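Local coordinates for bifunctional protein FolD (Thermus thermophilus, PDB 6V6Y) that probably oxidises 5,10-methylenetetrahydrofolate with NADP and then hydrolyses the resulting 5,10-methenyltetrahydrofolate to 10-formyltetrahydrofolate, as a homodimer, at residues 221-226 with 245-250; 213-218 with 240-245; 156-161 with 201-206. All coordinates share one frame; numbering follows the deposited sequence.

Contact 1: residues 221-226 with 245-250. With NAP (NADP nicotinamide-adenine-dinucleotide phosphate), chain B.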
loop_
_atom_site.group_PDB
_atom_site.type_symbol
_atom_site.label_atom_id
_atom_site.label_comp_id
_atom_site.label_asym_id
_atom_site.label_seq_id
_atom_site.Cartn_x
_atom_site.Cartn_y
_atom_site.Cartn_z
ATOM N N ALA A 221 17.736 18.775 7.537
ATOM C CA ALA A 221 16.978 17.571 7.235
ATOM C C ALA A 221 17.721 16.335 7.718
ATOM O O ALA A 221 18.952 16.325 7.822
ATOM C CB ALA A 221 16.719 17.462 5.735
ATOM N N ILE A 222 16.956 15.291 8.035
ATOM C CA ILE A 222 17.499 13.952 8.272
ATOM C C ILE A 222 17.452 13.208 6.944
ATOM O O ILE A 222 16.367 13.001 6.386
ATOM C CB ILE A 222 16.690 13.205 9.344
ATOM C CG1 ILE A 222 16.472 14.086 10.577
ATOM C CG2 ILE A 222 17.318 11.846 9.676
ATOM C CD1 ILE A 222 17.558 14.014 11.588
ATOM N N VAL A 223 18.611 12.810 6.429
ATOM C CA VAL A 223 18.719 12.215 5.099
ATOM C C VAL A 223 19.141 10.754 5.240
ATOM O O VAL A 223 20.194 10.453 5.823
ATOM C CB VAL A 223 19.699 13.000 4.215
ATOM C CG1 VAL A 223 19.834 12.328 2.852
ATOM C CG2 VAL A 223 19.224 14.451 4.063
ATOM N N VAL A 224 18.328 9.852 4.685
ATOM C CA VAL A 224 18.556 8.407 4.710
ATOM C C VAL A 224 18.819 7.946 3.279
ATOM O O VAL A 224 17.968 8.121 2.403
ATOM C CB VAL A 224 17.359 7.666 5.323
ATOM C CG1 VAL A 224 17.564 6.168 5.272
ATOM C CG2 VAL A 224 17.132 8.144 6.761
ATOM N N ASP A 225 19.990 7.359 3.041
ATOM C CA ASP A 225 20.472 7.045 1.699
ATOM C C ASP A 225 20.460 5.533 1.497
ATOM O O ASP A 225 21.355 4.829 1.966
ATOM C CB ASP A 225 21.870 7.617 1.509
ATOM C CG ASP A 225 22.371 7.511 0.076
ATOM O OD1 ASP A 225 21.730 6.847 -0.770
ATOM O OD2 ASP A 225 23.433 8.109 -0.202
ATOM N N VAL A 226 19.467 5.038 0.760
ATOM C CA VAL A 226 19.323 3.598 0.533
ATOM C C VAL A 226 20.137 3.116 -0.661
ATOM O O VAL A 226 20.331 1.902 -0.821
ATOM C CB VAL A 226 17.825 3.246 0.363
ATOM C CG1 VAL A 226 17.593 1.742 0.326
ATOM C CG2 VAL A 226 16.991 3.877 1.490
ATOM N N GLU A 245 26.782 19.133 4.379
ATOM C CA GLU A 245 26.880 20.556 4.695
ATOM C C GLU A 245 25.543 21.148 5.127
ATOM O O GLU A 245 25.518 22.170 5.823
ATOM C CB GLU A 245 27.382 21.350 3.489
ATOM C CG GLU A 245 28.771 21.008 2.979
ATOM C CD GLU A 245 29.086 21.680 1.644
ATOM O OE1 GLU A 245 29.710 21.016 0.789
ATOM O OE2 GLU A 245 28.698 22.859 1.439
ATOM N N VAL A 246 24.427 20.575 4.677
ATOM C CA VAL A 246 23.109 21.132 4.943
ATOM C C VAL A 246 22.316 20.263 5.914
ATOM O O VAL A 246 21.526 20.781 6.706
ATOM C CB VAL A 246 22.332 21.344 3.622
ATOM C CG1 VAL A 246 23.051 22.357 2.729
ATOM C CG2 VAL A 246 22.160 20.026 2.899
ATOM N N ALA A 247 22.520 18.951 5.886
ATOM C CA ALA A 247 21.676 18.050 6.657
ATOM C C ALA A 247 22.086 18.051 8.121
ATOM O O ALA A 247 23.255 18.263 8.454
ATOM C CB ALA A 247 21.753 16.632 6.090
ATOM N N PHE A 248 21.106 17.829 8.999
ATOM C CA PHE A 248 21.418 17.626 10.406
ATOM C C PHE A 248 22.050 16.254 10.636
ATOM O O PHE A 248 22.877 16.084 11.542
ATOM C CB PHE A 248 20.148 17.794 11.234
ATOM C CG PHE A 248 20.297 17.392 12.687
ATOM C CD1 PHE A 248 19.924 16.116 13.111
ATOM C CD2 PHE A 248 20.785 18.297 13.631
ATOM C CE1 PHE A 248 20.047 15.738 14.443
ATOM C CE2 PHE A 248 20.907 17.934 14.975
ATOM C CZ PHE A 248 20.540 16.650 15.382
ATOM N N ALA A 249 21.682 15.272 9.827
ATOM C CA ALA A 249 22.207 13.925 9.973
ATOM C C ALA A 249 22.032 13.207 8.644
ATOM O O ALA A 249 21.034 13.416 7.943
ATOM C CB ALA A 249 21.501 13.167 11.100
ATOM N N LEU A 250 22.997 12.358 8.317
ATOM C CA LEU A 250 23.069 11.719 7.019
ATOM C C LEU A 250 23.582 10.293 7.178
ATOM O O LEU A 250 24.561 10.059 7.892
ATOM C CB LEU A 250 23.975 12.521 6.095
ATOM C CG LEU A 250 24.470 11.776 4.867
ATOM C CD1 LEU A 250 23.343 11.587 3.848
ATOM C CD2 LEU A 250 25.621 12.541 4.265
HETATM P PA NAP B . 14.064 0.299 -8.439
HETATM O O1A NAP B . 15.163 -0.405 -9.136
HETATM O O2A NAP B . 12.768 -0.381 -8.654
HETATM O O5B NAP B . 14.005 1.834 -8.921
HETATM C C5B NAP B . 14.095 2.862 -7.961
HETATM C C4B NAP B . 13.079 3.964 -8.237
HETATM O O4B NAP B . 13.726 5.220 -8.253
HETATM C C3B NAP B . 12.372 3.804 -9.573
HETATM O O3B NAP B . 11.088 3.269 -9.353
HETATM C C2B NAP B . 12.320 5.200 -10.178
HETATM O O2B NAP B . 11.005 5.709 -10.261
HETATM C C1B NAP B . 13.143 6.063 -9.228
HETATM N N9A NAP B . 14.178 6.805 -9.973
HETATM C C8A NAP B . 15.228 6.261 -10.668
HETATM N N7A NAP B . 15.949 7.267 -11.213
HETATM C C5A NAP B . 15.378 8.444 -10.875
HETATM C C6A NAP B . 15.710 9.763 -11.164
HETATM N N6A NAP B . 16.776 10.037 -11.910
HETATM N N1A NAP B . 14.926 10.786 -10.672
HETATM C C2A NAP B . 13.823 10.494 -9.898
HETATM N N3A NAP B . 13.501 9.181 -9.614
HETATM C C4A NAP B . 14.262 8.169 -10.098
HETATM O O3 NAP B . 14.403 0.426 -6.870
HETATM P PN NAP B . 15.222 -0.525 -5.861
HETATM O O1N NAP B . 15.007 -1.931 -6.269
HETATM O O2N NAP B . 14.924 -0.099 -4.476
HETATM O O5D NAP B . 16.742 -0.123 -6.204
HETATM C C5D NAP B . 17.187 1.194 -5.970
HETATM C C4D NAP B . 18.567 1.185 -5.329
HETATM O O4D NAP B . 18.485 0.826 -3.960
HETATM C C3D NAP B . 19.476 0.172 -6.010
HETATM O O3D NAP B . 20.646 0.811 -6.461
HETATM C C2D NAP B . 19.823 -0.834 -4.937
HETATM O O2D NAP B . 21.197 -1.138 -4.981
HETATM C C1D NAP B . 19.487 -0.118 -3.642
HETATM N N1N NAP B . 19.021 -1.077 -2.624
HETATM C C2N NAP B . 19.709 -1.182 -1.450
HETATM C C3N NAP B . 19.297 -2.078 -0.473
HETATM C C7N NAP B . 19.996 -2.105 0.852
HETATM O O7N NAP B . 19.644 -3.092 1.793
HETATM N N7N NAP B . 20.930 -1.191 1.106
HETATM C C4N NAP B . 18.175 -2.868 -0.691
HETATM C C5N NAP B . 17.482 -2.751 -1.889
HETATM C C6N NAP B . 17.916 -1.847 -2.853
HETATM P P2B NAP B . 9.961 5.180 -11.371
HETATM O O1X NAP B . 9.374 3.861 -10.925
HETATM O O2X NAP B . 8.852 6.197 -11.508
HETATM O O3X NAP B . 10.663 5.002 -12.696
#
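Val223 and Leu250 lie side by side on one face of a parallel strand pair, while Ile222 and Ala249 share the other. From Val223 CB, 3.9 Å from Leu250 CD1, the branch CG1, anti to the backbone N (chi1 178°), lies alongside Leu250 and touches its CD1 at 3.7 Å. The second branch, CG2, turns back beside the backbone N and meets Ala247 CB at 3.9 Å, so the two methyls spread over residues that precede and follow Ala249.

On the opposite face the chain of Ile222 runs out through CG1 to CD1, which reaches the edge of the Phe248 ring near its plane, 3.5 Å from Phe248 CD1; the same methyl also touches Ala249 CB. Phe248, in the loop just before strand 249-250, points the same way as Ile222.

Two backbone bonds join the segments. Val223 N donates to Ala249 O at 2.9 Å and is nearly straight (171°). Phe248 N donates to Ala221 O with a more bent angle of 134°. Beyond Val223 the strand runs on toward the cofactor, still bonded on its other side to strand 201-204, and Val226 O approaches C2N of the nicotinamide ring at 3.2 Å. Asp225 turns its carboxylate to the backbone nitrogens of Gly227, Asp238 and Val239.

The two backbone bonds fix the parallel register, supplemented by CA-H...O contacts from Ile222 and Leu250, and the pairing extends to Thr251. Side chains add only apolar contact, with no charged group used across the pair, in joining strand 249-250 to the Rossmann-type sheet.

Contact 2: residues 213-218 with 240-245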
loop_
_atom_site.group_PDB
_atom_site.type_symbol
_atom_site.label_atom_id
_atom_site.label_comp_id
_atom_site.label_asym_id
_atom_site.label_seq_id
_atom_site.Cartn_x
_atom_site.Cartn_y
_atom_site.Cartn_z
ATOM N N ARG A 213 21.773 16.454 -4.676
ATOM C CA ARG A 213 22.723 17.511 -4.346
ATOM C C ARG A 213 22.197 18.344 -3.179
ATOM O O ARG A 213 21.058 18.191 -2.739
ATOM C CB ARG A 213 22.984 18.405 -5.568
ATOM C CG ARG A 213 23.217 17.643 -6.885
ATOM C CD ARG A 213 24.490 16.805 -6.846
ATOM N NE ARG A 213 25.636 17.589 -6.373
ATOM C CZ ARG A 213 26.758 17.783 -7.063
ATOM N NH1 ARG A 213 26.900 17.245 -8.264
ATOM N NH2 ARG A 213 27.744 18.517 -6.549
ATOM N N LYS A 214 23.041 19.249 -2.677
ATOM C CA LYS A 214 22.685 19.935 -1.438
ATOM C C LYS A 214 21.546 20.923 -1.641
ATOM O O LYS A 214 20.815 21.234 -0.688
ATOM C CB LYS A 214 23.905 20.642 -0.846
ATOM C CG LYS A 214 24.699 21.512 -1.806
ATOM C CD LYS A 214 25.646 22.431 -1.035
ATOM C CE LYS A 214 26.895 22.789 -1.845
ATOM N NZ LYS A 214 26.637 23.837 -2.884
ATOM N N GLU A 215 21.400 21.453 -2.857
ATOM C CA GLU A 215 20.297 22.366 -3.132
ATOM C C GLU A 215 18.952 21.662 -3.057
ATOM O O GLU A 215 17.926 22.327 -2.854
ATOM C CB GLU A 215 20.469 23.002 -4.512
ATOM C CG GLU A 215 21.587 24.013 -4.585
ATOM C CD GLU A 215 22.944 23.356 -4.798
ATOM O OE1 GLU A 215 22.979 22.177 -5.257
ATOM O OE2 GLU A 215 23.969 24.025 -4.497
ATOM N N TRP A 216 18.940 20.331 -3.219
ATOM C CA TRP A 216 17.722 19.548 -3.083
ATOM C C TRP A 216 17.287 19.365 -1.639
ATOM O O TRP A 216 16.179 18.866 -1.407
ATOM C CB TRP A 216 17.886 18.155 -3.680
ATOM C CG TRP A 216 18.371 18.054 -5.091
ATOM C CD1 TRP A 216 19.220 18.903 -5.753
ATOM C CD2 TRP A 216 18.072 16.991 -6.004
ATOM N NE1 TRP A 216 19.453 18.436 -7.026
ATOM C CE2 TRP A 216 18.758 17.266 -7.206
ATOM C CE3 TRP A 216 17.264 15.841 -5.928
ATOM C CZ2 TRP A 216 18.665 16.436 -8.325
ATOM C CZ3 TRP A 216 17.171 15.019 -7.037
ATOM C CH2 TRP A 216 17.872 15.321 -8.222
ATOM N N VAL A 217 18.126 19.710 -0.667
ATOM C CA VAL A 217 17.919 19.280 0.708
ATOM C C VAL A 217 17.583 20.481 1.577
ATOM O O VAL A 217 18.249 21.520 1.512
ATOM C CB VAL A 217 19.142 18.515 1.247
ATOM C CG1 VAL A 217 18.861 17.977 2.641
ATOM C CG2 VAL A 217 19.481 17.373 0.310
ATOM N N ARG A 218 16.553 20.317 2.400
ATOM C CA ARG A 218 16.192 21.302 3.406
ATOM C C ARG A 218 17.253 21.393 4.497
ATOM O O ARG A 218 17.762 20.375 4.984
ATOM C CB ARG A 218 14.852 20.918 4.028
ATOM C CG ARG A 218 14.286 21.906 5.012
ATOM C CD ARG A 218 12.820 21.589 5.262
ATOM N NE ARG A 218 12.316 22.297 6.433
ATOM C CZ ARG A 218 11.073 22.202 6.884
ATOM N NH1 ARG A 218 10.207 21.426 6.252
ATOM N NH2 ARG A 218 10.695 22.875 7.969
ATOM N N HIS A 240 24.690 12.810 -2.688
ATOM C CA HIS A 240 26.031 13.368 -2.783
ATOM C C HIS A 240 26.564 13.733 -1.397
ATOM O O HIS A 240 25.846 14.352 -0.602
ATOM C CB HIS A 240 26.019 14.614 -3.669
ATOM C CG HIS A 240 27.376 15.028 -4.135
ATOM N ND1 HIS A 240 28.229 15.787 -3.363
ATOM C CD2 HIS A 240 28.041 14.762 -5.286
ATOM C CE1 HIS A 240 29.357 15.979 -4.022
ATOM N NE2 HIS A 240 29.271 15.365 -5.190
ATOM N N PRO A 241 27.827 13.398 -1.088
ATOM C CA PRO A 241 28.367 13.698 0.258
ATOM C C PRO A 241 28.340 15.170 0.631
ATOM O O PRO A 241 28.341 15.478 1.828
ATOM C CB PRO A 241 29.810 13.155 0.211
ATOM C CG PRO A 241 30.029 12.634 -1.181
ATOM C CD PRO A 241 28.684 12.463 -1.837
ATOM N N GLU A 242 28.262 16.092 -0.337
ATOM C CA GLU A 242 28.111 17.503 0.006
ATOM C C GLU A 242 26.875 17.772 0.858
ATOM O O GLU A 242 26.798 18.825 1.503
ATOM C CB GLU A 242 28.046 18.348 -1.263
ATOM C CG GLU A 242 26.723 18.217 -2.007
ATOM C CD GLU A 242 26.714 18.977 -3.323
ATOM O OE1 GLU A 242 25.653 19.000 -3.996
ATOM O OE2 GLU A 242 27.771 19.554 -3.678
ATOM N N VAL A 243 25.909 16.847 0.872
ATOM C CA VAL A 243 24.662 17.031 1.616
ATOM C C VAL A 243 24.929 17.120 3.114
ATOM O O VAL A 243 24.132 17.719 3.854
ATOM C CB VAL A 243 23.672 15.888 1.229
ATOM C CG1 VAL A 243 22.535 15.711 2.248
ATOM C CG2 VAL A 243 23.098 16.142 -0.170
ATOM N N ALA A 244 26.072 16.583 3.577
ATOM C CA ALA A 244 26.496 16.753 4.967
ATOM C C ALA A 244 26.666 18.222 5.358
ATOM O O ALA A 244 26.676 18.535 6.557
ATOM C CB ALA A 244 27.799 15.990 5.212
ATOM N N GLU A 245 26.782 19.133 4.379
ATOM C CA GLU A 245 26.880 20.556 4.695
ATOM C C GLU A 245 25.543 21.148 5.127
ATOM O O GLU A 245 25.518 22.170 5.823
ATOM C CB GLU A 245 27.382 21.350 3.489
ATOM C CG GLU A 245 28.771 21.008 2.979
ATOM C CD GLU A 245 29.086 21.680 1.644
ATOM O OE1 GLU A 245 29.710 21.016 0.789
ATOM O OE2 GLU A 245 28.698 22.859 1.439
#
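Glu242 is gripped side-on by Arg213, whose NE donates to Glu242 OE1 at 2.8 Å while NH2 donates to Glu242 OE2 at 3.1 Å. Both carboxylate oxygens lie close to the guanidinium plane, yet the nitrogens come from above the carboxylate plane, the two groups being turned 54° apart. OE1 of Glu242 takes a second bond, from Lys214 N at 2.9 Å, which arrives at the other face of the carboxylate on its anti side. Three hydrogen bonds, from one arginine and one backbone N-H, thus hold the carboxylate.

The guanidinium also lies flat on the His240 ring, with planes 1° apart and centres 4.0 Å from each other. Bends at chi2 and chi3 fold the Arg213 chain back, bringing its flat end over the imidazole while an edge remains turned to Glu242.

In the next shell, Glu242 N donates to His240 ND1 at 3.0 Å, and Pro241 CD sits against the ring's opposite face, toward its rim. Lys214 NZ forms a salt bridge with Glu215 OE2 at 3.1 Å. Deeper in, Val217 CG2 packs on Val243 CG2 at 3.9 Å.

This cluster joins the loop before strand 222-225 to that before strand 249-250, through 3-10 segments 214-216 and 241-245. Val217 and Val243 both rest on Val223 of strand 222-225, Trp216 lies against helix 192-196, and the His240 ring meets His210 edge-to-face.

Contact 3: residues 156-161 with 201-206. With NAP (NADP nicotinamide-adenine-dinucleotide phosphate), chain B.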
loop_
_atom_site.group_PDB
_atom_site.type_symbol
_atom_site.label_atom_id
_atom_site.label_comp_id
_atom_site.label_asym_id
_atom_site.label_seq_id
_atom_site.Cartn_x
_atom_site.Cartn_y
_atom_site.Cartn_z
ATOM N N LYS A 156 5.881 14.488 11.056
ATOM C CA LYS A 156 7.011 14.898 10.229
ATOM C C LYS A 156 6.668 14.842 8.745
ATOM O O LYS A 156 5.966 13.943 8.283
ATOM C CB LYS A 156 8.232 14.003 10.489
ATOM C CG LYS A 156 8.923 14.215 11.830
ATOM C CD LYS A 156 9.764 15.479 11.871
ATOM C CE LYS A 156 10.585 15.520 13.169
ATOM N NZ LYS A 156 9.686 15.366 14.355
ATOM N N GLU A 157 7.213 15.788 7.995
ATOM C CA GLU A 157 7.131 15.761 6.542
ATOM C C GLU A 157 8.214 14.835 6.009
ATOM O O GLU A 157 9.400 15.178 6.048
ATOM C CB GLU A 157 7.308 17.169 5.990
ATOM C CG GLU A 157 6.830 17.334 4.589
ATOM C CD GLU A 157 5.955 18.551 4.455
ATOM O OE1 GLU A 157 6.188 19.323 3.504
ATOM O OE2 GLU A 157 5.061 18.745 5.314
ATOM N N VAL A 158 7.823 13.661 5.518
ATOM C CA VAL A 158 8.760 12.702 4.946
ATOM C C VAL A 158 8.557 12.633 3.438
ATOM O O VAL A 158 7.425 12.437 2.966
ATOM C CB VAL A 158 8.592 11.310 5.574
ATOM C CG1 VAL A 158 9.601 10.350 4.982
ATOM C CG2 VAL A 158 8.722 11.395 7.086
ATOM N N VAL A 159 9.649 12.787 2.684
ATOM C CA VAL A 159 9.666 12.486 1.255
ATOM C C VAL A 159 10.459 11.202 1.024
ATOM O O VAL A 159 11.588 11.051 1.511
ATOM C CB VAL A 159 10.231 13.646 0.417
ATOM C CG1 VAL A 159 10.300 13.246 -1.061
ATOM C CG2 VAL A 159 9.384 14.911 0.604
ATOM N N VAL A 160 9.848 10.269 0.307
ATOM C CA VAL A 160 10.472 9.025 -0.115
ATOM C C VAL A 160 10.642 9.117 -1.625
ATOM O O VAL A 160 9.658 9.326 -2.349
ATOM C CB VAL A 160 9.600 7.826 0.285
ATOM C CG1 VAL A 160 10.202 6.517 -0.176
ATOM C CG2 VAL A 160 9.331 7.857 1.788
ATOM N N VAL A 161 11.878 9.017 -2.112
ATOM C CA VAL A 161 12.131 9.077 -3.548
ATOM C C VAL A 161 12.440 7.679 -4.049
ATOM O O VAL A 161 13.469 7.092 -3.696
ATOM C CB VAL A 161 13.262 10.050 -3.908
ATOM C CG1 VAL A 161 13.301 10.242 -5.433
ATOM C CG2 VAL A 161 13.086 11.409 -3.193
ATOM N N VAL A 201 12.471 14.721 6.816
ATOM C CA VAL A 201 13.157 13.440 6.661
ATOM C C VAL A 201 13.092 13.091 5.184
ATOM O O VAL A 201 11.997 13.042 4.601
ATOM C CB VAL A 201 12.535 12.331 7.532
ATOM C CG1 VAL A 201 13.278 10.995 7.360
ATOM C CG2 VAL A 201 12.490 12.746 9.005
ATOM N N LEU A 202 14.256 12.878 4.573
ATOM C CA LEU A 202 14.363 12.546 3.156
ATOM C C LEU A 202 14.995 11.165 3.016
ATOM O O LEU A 202 16.113 10.936 3.500
ATOM C CB LEU A 202 15.187 13.604 2.423
ATOM C CG LEU A 202 15.413 13.379 0.929
ATOM C CD1 LEU A 202 14.108 13.520 0.146
ATOM C CD2 LEU A 202 16.444 14.359 0.425
ATOM N N VAL A 203 14.273 10.243 2.383
ATOM C CA VAL A 203 14.757 8.890 2.137
ATOM C C VAL A 203 14.891 8.702 0.636
ATOM O O VAL A 203 13.919 8.896 -0.102
ATOM C CB VAL A 203 13.809 7.830 2.723
ATOM C CG1 VAL A 203 14.460 6.437 2.668
ATOM C CG2 VAL A 203 13.391 8.211 4.142
ATOM N N VAL A 204 16.078 8.299 0.182
ATOM C CA VAL A 204 16.364 8.205 -1.250
ATOM C C VAL A 204 16.710 6.762 -1.596
ATOM O O VAL A 204 17.687 6.212 -1.079
ATOM C CB VAL A 204 17.496 9.160 -1.663
ATOM C CG1 VAL A 204 17.704 9.128 -3.169
ATOM C CG2 VAL A 204 17.205 10.599 -1.172
ATOM N N ALA A 205 15.910 6.149 -2.497
ATOM C CA ALA A 205 16.156 4.786 -2.998
ATOM C C ALA A 205 15.921 4.759 -4.516
ATOM O O ALA A 205 14.926 4.227 -5.006
ATOM C CB ALA A 205 15.273 3.759 -2.283
ATOM N N VAL A 206 16.869 5.300 -5.275
ATOM C CA VAL A 206 16.724 5.378 -6.724
ATOM C C VAL A 206 17.827 4.652 -7.483
ATOM O O VAL A 206 17.616 4.293 -8.652
ATOM C CB VAL A 206 16.647 6.848 -7.188
ATOM C CG1 VAL A 206 15.447 7.536 -6.556
ATOM C CG2 VAL A 206 17.915 7.578 -6.823
HETATM P PA NAP B . 14.064 0.299 -8.439
HETATM O O1A NAP B . 15.163 -0.405 -9.136
HETATM O O2A NAP B . 12.768 -0.381 -8.654
HETATM O O5B NAP B . 14.005 1.834 -8.921
HETATM C C5B NAP B . 14.095 2.862 -7.961
HETATM C C4B NAP B . 13.079 3.964 -8.237
HETATM O O4B NAP B . 13.726 5.220 -8.253
HETATM C C3B NAP B . 12.372 3.804 -9.573
HETATM O O3B NAP B . 11.088 3.269 -9.353
HETATM C C2B NAP B . 12.320 5.200 -10.178
HETATM O O2B NAP B . 11.005 5.709 -10.261
HETATM C C1B NAP B . 13.143 6.063 -9.228
HETATM N N9A NAP B . 14.178 6.805 -9.973
HETATM C C8A NAP B . 15.228 6.261 -10.668
HETATM N N7A NAP B . 15.949 7.267 -11.213
HETATM C C5A NAP B . 15.378 8.444 -10.875
HETATM C C6A NAP B . 15.710 9.763 -11.164
HETATM N N6A NAP B . 16.776 10.037 -11.910
HETATM N N1A NAP B . 14.926 10.786 -10.672
HETATM C C2A NAP B . 13.823 10.494 -9.898
HETATM N N3A NAP B . 13.501 9.181 -9.614
HETATM C C4A NAP B . 14.262 8.169 -10.098
HETATM O O3 NAP B . 14.403 0.426 -6.870
HETATM P PN NAP B . 15.222 -0.525 -5.861
HETATM O O1N NAP B . 15.007 -1.931 -6.269
HETATM O O2N NAP B . 14.924 -0.099 -4.476
HETATM O O5D NAP B . 16.742 -0.123 -6.204
HETATM C C5D NAP B . 17.187 1.194 -5.970
HETATM C C4D NAP B . 18.567 1.185 -5.329
HETATM O O4D NAP B . 18.485 0.826 -3.960
HETATM C C3D NAP B . 19.476 0.172 -6.010
HETATM O O3D NAP B . 20.646 0.811 -6.461
HETATM C C2D NAP B . 19.823 -0.834 -4.937
HETATM O O2D NAP B . 21.197 -1.138 -4.981
HETATM C C1D NAP B . 19.487 -0.118 -3.642
HETATM N N1N NAP B . 19.021 -1.077 -2.624
HETATM C C2N NAP B . 19.709 -1.182 -1.450
HETATM C C3N NAP B . 19.297 -2.078 -0.473
HETATM C C7N NAP B . 19.996 -2.105 0.852
HETATM O O7N NAP B . 19.644 -3.092 1.793
HETATM N N7N NAP B . 20.930 -1.191 1.106
HETATM C C4N NAP B . 18.175 -2.868 -0.691
HETATM C C5N NAP B . 17.482 -2.751 -1.889
HETATM C C6N NAP B . 17.916 -1.847 -2.853
HETATM P P2B NAP B . 9.961 5.180 -11.371
HETATM O O1X NAP B . 9.374 3.861 -10.925
HETATM O O2X NAP B . 8.852 6.197 -11.508
HETATM O O3X NAP B . 10.663 5.002 -12.696
#
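Val161 CG1 packs on Val206 CG1 at 3.6 Å, and Val161 CG2 turns to Leu202 CD1. This leucine methyl also reaches back to Val159 CB at 3.9 Å; with CG anti to the backbone N (chi1 179°) and chi2 at 68°, Leu202 leans its CD1 toward the neighbouring strand. On the other face Val158 CG2 lies beside Val201 CB, both side chains pointing the same way. Leucines of helix 168-177 touch Val158, Val160 and Val203, whereas helix 192-196 packs on Val161 and Leu202.

Between these faces the backbones run parallel, and the axes of strands 157-161 and 201-204 run at 9° to one another. Bonds alternate from strand to strand: Val201 N donates to Glu157 O at 3.2 Å, Val159 N to Val201 O, Val203 N to Val159 O at 2.9 Å, Val161 N to Val203 O, and Ala205 N to Val161 O. The last four point nearly along the C=O axis.

At the start of the pair, Glu157 forms a salt bridge with Arg198 of the second subunit. At the far end Val206 CG1 lies 3.3 Å from the adenosine ribose oxygen O4B, and Ala205 O is 3.4 Å from C5B; Val206 N is held by Asp238.

Regular backbone bonding between two valine-rich strands thus buries an apolar core on both faces of the central parallel sheet of the Rossmann-type domain, whose C-terminal end brings the Val206 side chain and the Ala205 carbonyl against the adenosine ribose of NADP.

All three contacts lie in the NAD(P)-binding domain. Contacts 1 and 3 belong to one parallel sheet, their centres about 10 Å apart, and meet where strands 222-225 and 201-204 are neighbours; NADP is touched at the ends of segments 221-226 and 201-206. Contact 2, with its centre about 8 Å from that of contact 1 and 13 Å from that of contact 3, joins loops beside the sheet: Val217 packs on Val223 and Val246 of contact 1, and Val243 on Val223. Along the chain contact 3 closes first; contacts 1 and 2 then alternate their segments and share Glu245. Two sheet contacts thus reach the cofactor at strand ends, while the loop contact lies to the side, against strand 222-225.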